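Local coordinates for cellulase (Rhodothermus marinus, PDB 3B7M), which hydrolyses internal beta-1,4-glucosidic linkages of cellulose as an endoglucanase, here in an engineered form that stays thermostable yet works at moderate temperatures, at residues Tyr96-Ala101 with Leu115-Asn120; Ala140-Trp145 with Tyr157-Pro162. One frame throughout, in Å; residues are numbered along the deposited sequence.

Contact 1 of 2, residues Tyr96-Ala101 with Leu115-Asn120; sequences YDIFFA and LMIWLN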
loop_
_atom_site.group_PDB
_atom_site.type_symbol
_atom_site.label_atom_id
_atom_site.label_comp_id
_atom_site.label_asym_id
_atom_site.label_seq_id
_atom_site.Cartn_x
_atom_site.Cartn_y
_atom_site.Cartn_z
ATOM N N TYR A 96 -0.084 -2.951 -1.453
ATOM C CA TYR A 96 -1.077 -1.875 -1.380
ATOM C C TYR A 96 -1.400 -1.509 0.056
ATOM O O TYR A 96 -1.359 -2.367 0.949
ATOM C CB TYR A 96 -2.385 -2.287 -2.044
ATOM C CG TYR A 96 -2.363 -2.125 -3.538
ATOM C CD1 TYR A 96 -1.748 -3.078 -4.347
ATOM C CD2 TYR A 96 -2.942 -1.018 -4.146
ATOM C CE1 TYR A 96 -1.717 -2.927 -5.723
ATOM C CE2 TYR A 96 -2.913 -0.865 -5.526
ATOM C CZ TYR A 96 -2.301 -1.835 -6.301
ATOM O OH TYR A 96 -2.252 -1.709 -7.674
ATOM N N ASP A 97 -1.740 -0.239 0.262
ATOM C CA ASP A 97 -2.211 0.254 1.546
ATOM C C ASP A 97 -3.421 1.152 1.274
ATOM O O ASP A 97 -3.324 2.138 0.530
ATOM C CB ASP A 97 -1.091 1.041 2.230
ATOM C CG ASP A 97 -1.166 1.008 3.761
ATOM O OD1 ASP A 97 -2.098 0.410 4.340
ATOM O OD2 ASP A 97 -0.253 1.594 4.382
ATOM N N ILE A 98 -4.565 0.789 1.838
ATOM C CA ILE A 98 -5.807 1.523 1.629
ATOM C C ILE A 98 -6.338 2.020 2.978
ATOM O O ILE A 98 -6.478 1.229 3.928
ATOM C CB ILE A 98 -6.875 0.654 0.926
ATOM C CG1 ILE A 98 -6.265 -0.042 -0.317
ATOM C CG2 ILE A 98 -8.060 1.511 0.524
ATOM C CD1 ILE A 98 -7.193 -1.008 -1.046
ATOM N N PHE A 99 -6.621 3.320 3.070
ATOM C CA PHE A 99 -7.039 3.903 4.351
ATOM C C PHE A 99 -8.507 4.318 4.419
ATOM O O PHE A 99 -9.032 4.939 3.486
ATOM C CB PHE A 99 -6.133 5.072 4.730
ATOM C CG PHE A 99 -4.765 4.642 5.160
ATOM C CD1 PHE A 99 -4.544 4.188 6.465
ATOM C CD2 PHE A 99 -3.698 4.668 4.265
ATOM C CE1 PHE A 99 -3.271 3.773 6.868
ATOM C CE2 PHE A 99 -2.419 4.260 4.662
ATOM C CZ PHE A 99 -2.206 3.814 5.961
ATOM N N PHE A 100 -9.150 3.954 5.531
ATOM C CA PHE A 100 -10.551 4.268 5.799
ATOM C C PHE A 100 -10.656 5.021 7.104
ATOM O O PHE A 100 -9.926 4.724 8.051
ATOM C CB PHE A 100 -11.390 2.999 5.930
ATOM C CG PHE A 100 -11.307 2.092 4.741
ATOM C CD1 PHE A 100 -10.266 1.180 4.619
ATOM C CD2 PHE A 100 -12.260 2.151 3.741
ATOM C CE1 PHE A 100 -10.188 0.328 3.510
ATOM C CE2 PHE A 100 -12.181 1.303 2.635
ATOM C CZ PHE A 100 -11.143 0.390 2.536
ATOM N N ALA A 101 -11.581 5.978 7.162
ATOM C CA ALA A 101 -11.859 6.696 8.397
ATOM C C ALA A 101 -13.350 6.991 8.530
ATOM O O ALA A 101 -14.040 7.271 7.535
ATOM C CB ALA A 101 -11.057 7.983 8.452
ATOM N N LEU A 115 -6.168 -1.212 5.191
ATOM C CA LEU A 115 -6.263 -2.476 4.465
ATOM C C LEU A 115 -5.080 -2.632 3.516
ATOM O O LEU A 115 -4.882 -1.809 2.619
ATOM C CB LEU A 115 -7.581 -2.572 3.693
ATOM C CG LEU A 115 -8.047 -3.941 3.178
ATOM C CD1 LEU A 115 -9.569 -4.015 3.142
ATOM C CD2 LEU A 115 -7.480 -4.252 1.803
ATOM N N MET A 116 -4.315 -3.691 3.735
ATOM C CA MET A 116 -3.123 -3.999 2.950
ATOM C C MET A 116 -3.325 -5.214 2.045
ATOM O O MET A 116 -4.020 -6.169 2.399
ATOM C CB MET A 116 -1.917 -4.261 3.857
ATOM C CG MET A 116 -1.617 -3.156 4.877
ATOM S SD MET A 116 0.082 -3.266 5.480
ATOM C CE MET A 116 0.950 -2.511 4.102
ATOM N N ILE A 117 -2.707 -5.166 0.875
ATOM C CA ILE A 117 -2.717 -6.293 -0.044
ATOM C C ILE A 117 -1.285 -6.525 -0.448
ATOM O O ILE A 117 -0.678 -5.681 -1.107
ATOM C CB ILE A 117 -3.601 -6.007 -1.258
ATOM C CG1 ILE A 117 -5.009 -5.613 -0.793
ATOM C CG2 ILE A 117 -3.608 -7.196 -2.246
ATOM C CD1 ILE A 117 -5.939 -5.126 -1.917
ATOM N N TRP A 118 -0.742 -7.660 -0.015
ATOM C CA TRP A 118 0.643 -8.023 -0.256
ATOM C C TRP A 118 0.704 -8.902 -1.495
ATOM O O TRP A 118 0.054 -9.951 -1.554
ATOM C CB TRP A 118 1.200 -8.818 0.936
ATOM C CG TRP A 118 1.376 -8.046 2.220
ATOM C CD1 TRP A 118 0.584 -7.041 2.697
ATOM C CD2 TRP A 118 2.379 -8.276 3.224
ATOM N NE1 TRP A 118 1.048 -6.609 3.921
ATOM C CE2 TRP A 118 2.148 -7.352 4.265
ATOM C CE3 TRP A 118 3.470 -9.148 3.324
ATOM C CZ2 TRP A 118 2.960 -7.283 5.399
ATOM C CZ3 TRP A 118 4.273 -9.086 4.458
ATOM C CH2 TRP A 118 4.014 -8.153 5.481
ATOM N N LEU A 119 1.496 -8.468 -2.466
ATOM C CA LEU A 119 1.642 -9.171 -3.734
ATOM C C LEU A 119 2.934 -9.985 -3.800
ATOM O O LEU A 119 3.010 -10.991 -4.523
ATOM C CB LEU A 119 1.596 -8.165 -4.893
ATOM C CG LEU A 119 0.287 -7.370 -5.032
ATOM C CD1 LEU A 119 0.371 -6.450 -6.239
ATOM C CD2 LEU A 119 -0.906 -8.313 -5.168
ATOM N N ASN A 120 3.946 -9.531 -3.065
ATOM C CA ASN A 120 5.268 -10.145 -3.095
ATOM C C ASN A 120 6.050 -9.720 -1.869
ATOM O O ASN A 120 5.682 -8.754 -1.191
ATOM C CB ASN A 120 6.018 -9.733 -4.379
ATOM C CG ASN A 120 6.916 -10.848 -4.946
ATOM O OD1 ASN A 120 7.036 -11.004 -6.162
ATOM N ND2 ASN A 120 7.536 -11.608 -4.077
#
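Tyr-96 faces Ile-117 across two antiparallel strands, and its side chain can be followed outward from the backbone. CB lies 4.0 Å from CB of Ile-117. With chi1 at -82°, CG sits beside the tyrosine's own backbone N and anti to its carbonyl carbon, and the ring runs up from the sheet; CE1 then meets CD1 of Leu-119 at 4.1 Å, with the methyl at the ring edge. At the tip, OH is hydrogen-bonded to Thr-80 OG1, on a strand of the other sheet, so this one side chain spans the hydrophobic layer.

Ile-98 and Leu-115 continue the same face. CD1 of Ile-98 comes within 4.4 Å of CD1 of Ile-117, and CB of Leu-115 lies 3.9 Å from CE1 of Phe-100, in the plane of that ring. Helix 171-181 packs on Leu-115, Ile-117 and Phe-100.

Asp-97 and Met-116 project from the other face, probably the cleft side, where Asp-97 OD2 lies close to Glu-114 OE2; OD1 of the aspartate is 3.6 Å from CG of the methionine. The bend at chi3 (79°) folds Met-116 CE back to 3.9 Å from Tyr-96 O. Two pairs of reciprocal backbone bonds hold the ladder; Leu-115 N to Ile-98 O, 2.8 Å, is nearly straight at 175°. A sheet packed through one face against a helix and a second sheet belongs to the beta-jelly-roll sandwich of glycoside hydrolase family 12.

Contact 2 of 2, residues Ala140-Trp145 with Tyr157-Pro162; sequences ATWEVW and YVRTTP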
loop_
_atom_site.group_PDB
_atom_site.type_symbol
_atom_site.label_atom_id
_atom_site.label_comp_id
_atom_site.label_asym_id
_atom_site.label_seq_id
_atom_site.Cartn_x
_atom_site.Cartn_y
_atom_site.Cartn_z
ATOM N N ALA A 140 -7.569 -15.334 -7.060
ATOM C CA ALA A 140 -6.466 -15.891 -6.285
ATOM C C ALA A 140 -6.815 -16.176 -4.834
ATOM O O ALA A 140 -7.866 -15.778 -4.343
ATOM C CB ALA A 140 -5.250 -14.986 -6.368
ATOM N N THR A 141 -5.902 -16.868 -4.167
ATOM C CA THR A 141 -6.018 -17.246 -2.773
ATOM C C THR A 141 -5.187 -16.282 -1.904
ATOM O O THR A 141 -4.083 -15.887 -2.279
ATOM C CB THR A 141 -5.553 -18.699 -2.619
ATOM O OG1 THR A 141 -6.371 -19.517 -3.456
ATOM C CG2 THR A 141 -5.672 -19.187 -1.197
ATOM N N TRP A 142 -5.738 -15.897 -0.759
ATOM C CA TRP A 142 -5.124 -14.897 0.124
ATOM C C TRP A 142 -5.220 -15.361 1.567
ATOM O O TRP A 142 -6.266 -15.872 1.972
ATOM C CB TRP A 142 -5.862 -13.562 -0.013
ATOM C CG TRP A 142 -5.992 -13.099 -1.422
ATOM C CD1 TRP A 142 -6.933 -13.490 -2.340
ATOM C CD2 TRP A 142 -5.135 -12.177 -2.097
ATOM N NE1 TRP A 142 -6.711 -12.864 -3.544
ATOM C CE2 TRP A 142 -5.613 -12.053 -3.420
ATOM C CE3 TRP A 142 -4.013 -11.432 -1.706
ATOM C CZ2 TRP A 142 -5.011 -11.212 -4.355
ATOM C CZ3 TRP A 142 -3.402 -10.605 -2.645
ATOM C CH2 TRP A 142 -3.910 -10.496 -3.952
ATOM N N GLU A 143 -4.137 -15.200 2.331
ATOM C CA GLU A 143 -4.202 -15.318 3.784
ATOM C C GLU A 143 -4.695 -13.987 4.327
ATOM O O GLU A 143 -4.266 -12.926 3.855
ATOM C CB GLU A 143 -2.829 -15.560 4.414
ATOM C CG GLU A 143 -2.033 -16.732 3.922
ATOM C CD GLU A 143 -0.665 -16.809 4.613
ATOM O OE1 GLU A 143 -0.038 -15.734 4.872
ATOM O OE2 GLU A 143 -0.218 -17.950 4.887
ATOM N N VAL A 144 -5.565 -14.051 5.329
ATOM C CA VAL A 144 -6.110 -12.865 5.959
ATOM C C VAL A 144 -5.468 -12.759 7.335
ATOM O O VAL A 144 -5.469 -13.720 8.105
ATOM C CB VAL A 144 -7.661 -12.931 6.094
ATOM C CG1 VAL A 144 -8.225 -11.612 6.649
ATOM C CG2 VAL A 144 -8.308 -13.252 4.737
ATOM N N TRP A 145 -4.907 -11.585 7.613
ATOM C CA TRP A 145 -4.307 -11.278 8.893
ATOM C C TRP A 145 -5.064 -10.097 9.477
ATOM O O TRP A 145 -5.466 -9.178 8.746
ATOM C CB TRP A 145 -2.825 -10.919 8.736
ATOM C CG TRP A 145 -1.968 -12.033 8.184
ATOM C CD1 TRP A 145 -1.949 -12.500 6.895
ATOM C CD2 TRP A 145 -1.017 -12.818 8.909
ATOM N NE1 TRP A 145 -1.041 -13.519 6.777
ATOM C CE2 TRP A 145 -0.451 -13.734 7.998
ATOM C CE3 TRP A 145 -0.591 -12.838 10.241
ATOM C CZ2 TRP A 145 0.524 -14.659 8.373
ATOM C CZ3 TRP A 145 0.381 -13.766 10.614
ATOM C CH2 TRP A 145 0.926 -14.662 9.682
ATOM N N TYR A 157 -4.164 -8.828 3.423
ATOM C CA TYR A 157 -4.388 -9.972 2.539
ATOM C C TYR A 157 -3.066 -10.274 1.863
ATOM O O TYR A 157 -2.480 -9.398 1.220
ATOM C CB TYR A 157 -5.459 -9.638 1.493
ATOM C CG TYR A 157 -6.828 -9.381 2.094
ATOM C CD1 TYR A 157 -7.164 -8.125 2.621
ATOM C CD2 TYR A 157 -7.785 -10.395 2.136
ATOM C CE1 TYR A 157 -8.432 -7.896 3.180
ATOM C CE2 TYR A 157 -9.046 -10.184 2.689
ATOM C CZ TYR A 157 -9.363 -8.939 3.219
ATOM O OH TYR A 157 -10.616 -8.738 3.753
ATOM N N VAL A 158 -2.573 -11.494 2.041
ATOM C CA VAL A 158 -1.264 -11.891 1.519
ATOM C C VAL A 158 -1.470 -12.990 0.488
ATOM O O VAL A 158 -1.912 -14.089 0.823
ATOM C CB VAL A 158 -0.320 -12.379 2.656
ATOM C CG1 VAL A 158 1.065 -12.683 2.129
ATOM C CG2 VAL A 158 -0.232 -11.330 3.768
ATOM N N ARG A 159 -1.181 -12.668 -0.768
ATOM C CA ARG A 159 -1.276 -13.621 -1.872
ATOM C C ARG A 159 -0.429 -14.850 -1.612
ATOM O O ARG A 159 0.762 -14.731 -1.399
ATOM C CB ARG A 159 -0.811 -12.953 -3.159
ATOM C CG ARG A 159 -1.650 -13.340 -4.375
ATOM C CD ARG A 159 -1.129 -12.672 -5.613
ATOM N NE ARG A 159 -2.037 -12.821 -6.757
ATOM C CZ ARG A 159 -1.931 -13.774 -7.684
ATOM N NH1 ARG A 159 -0.963 -14.685 -7.605
ATOM N NH2 ARG A 159 -2.799 -13.815 -8.692
ATOM N N THR A 160 -1.039 -16.030 -1.624
ATOM C CA THR A 160 -0.287 -17.271 -1.355
ATOM C C THR A 160 0.641 -17.603 -2.515
ATOM O O THR A 160 1.656 -18.272 -2.329
ATOM C CB THR A 160 -1.206 -18.474 -1.087
ATOM O OG1 THR A 160 -2.062 -18.661 -2.218
ATOM C CG2 THR A 160 -2.071 -18.217 0.113
ATOM N N THR A 161 0.281 -17.163 -3.719
ATOM C CA THR A 161 1.249 -17.180 -4.812
ATOM C C THR A 161 1.733 -15.781 -5.211
ATOM O O THR A 161 0.944 -14.955 -5.684
ATOM C CB THR A 161 0.895 -18.147 -5.999
ATOM O OG1 THR A 161 0.966 -17.459 -7.255
ATOM C CG2 THR A 161 -0.423 -18.819 -5.822
ATOM N N PRO A 162 3.022 -15.499 -4.956
ATOM C CA PRO A 162 3.599 -14.176 -5.224
ATOM C C PRO A 162 3.506 -13.828 -6.703
ATOM O O PRO A 162 3.524 -14.722 -7.567
ATOM C CB PRO A 162 5.075 -14.322 -4.805
ATOM C CG PRO A 162 5.147 -15.578 -3.977
ATOM C CD PRO A 162 4.015 -16.451 -4.424
HETATM O O HOH W 1 -2.688 -16.974 -4.667
#
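Trp-142 and Arg-159 form a non-hydrogen-bonded pair in the antiparallel hairpin of strands 140-148 and 152-159, part of the larger sheet of the family 12 jelly roll. The aliphatic part of the arginine crosses one face of the indole: CG stands 3.8 Å from the centroid of the six-membered ring, 16° off its normal, a CH-pi contact. The chain stays extended as far as NE and then turns (chi4 -95°), which lays one face of the guanidinium against CB of Ala-140, with NH2 3.6 Å from it; the guanidinium plane stands almost perpendicular to the indole.

Tyr-157 packs beside Val-144 on the same face, CE2 to CG2 of the valine 3.8 Å. Both Trp-142 and Tyr-157 meet the ring of Phe-174 edge-to-face, while Trp-142 NE1 bonds to Leu-137 O and Tyr-157 OH to Asp-177.

Across the sheet, Val-158 sets its CG2 3.8 Å from CD1 of Trp-145. The indole NE1 of Trp-145 reaches Glu-143 OE1 at 3.1 Å, from above the carboxylate plane, and OE2 of that glutamate makes a salt bridge to Arg-131, so both oxygens have partners.

Where the strand gives way to a turn, Thr-160 N still bonds to Thr-141 O at 3.1 Å, and a water links that same oxygen to Thr-161 N. The turn also holds the arginine's end: Arg-159 NH1 gives a 2.7 Å bond to Thr-161 O, which lies in the guanidinium plane.

Overall arrangement
Coming from the N terminus, strand 91-101, after earlier strands of both sheets, pairs with strand 112-122 through the loop of residues 102-111, and contact 1 closes that hairpin deep in the protein. The chain then runs through strand 130-137 before contact 2 closes a second hairpin, from strand 140-148 to strand 152-159. The two loops follow in series and neither encloses the other. Strand 152-159 comes back parallel to strand 112-122, where Tyr-157 N and O probably bond to Met-116 O and Trp-118 N; this joins the hairpins into one sheet. Ile-117 also packs on Trp-142, and helix 171-181 lies against side chains of both contacts.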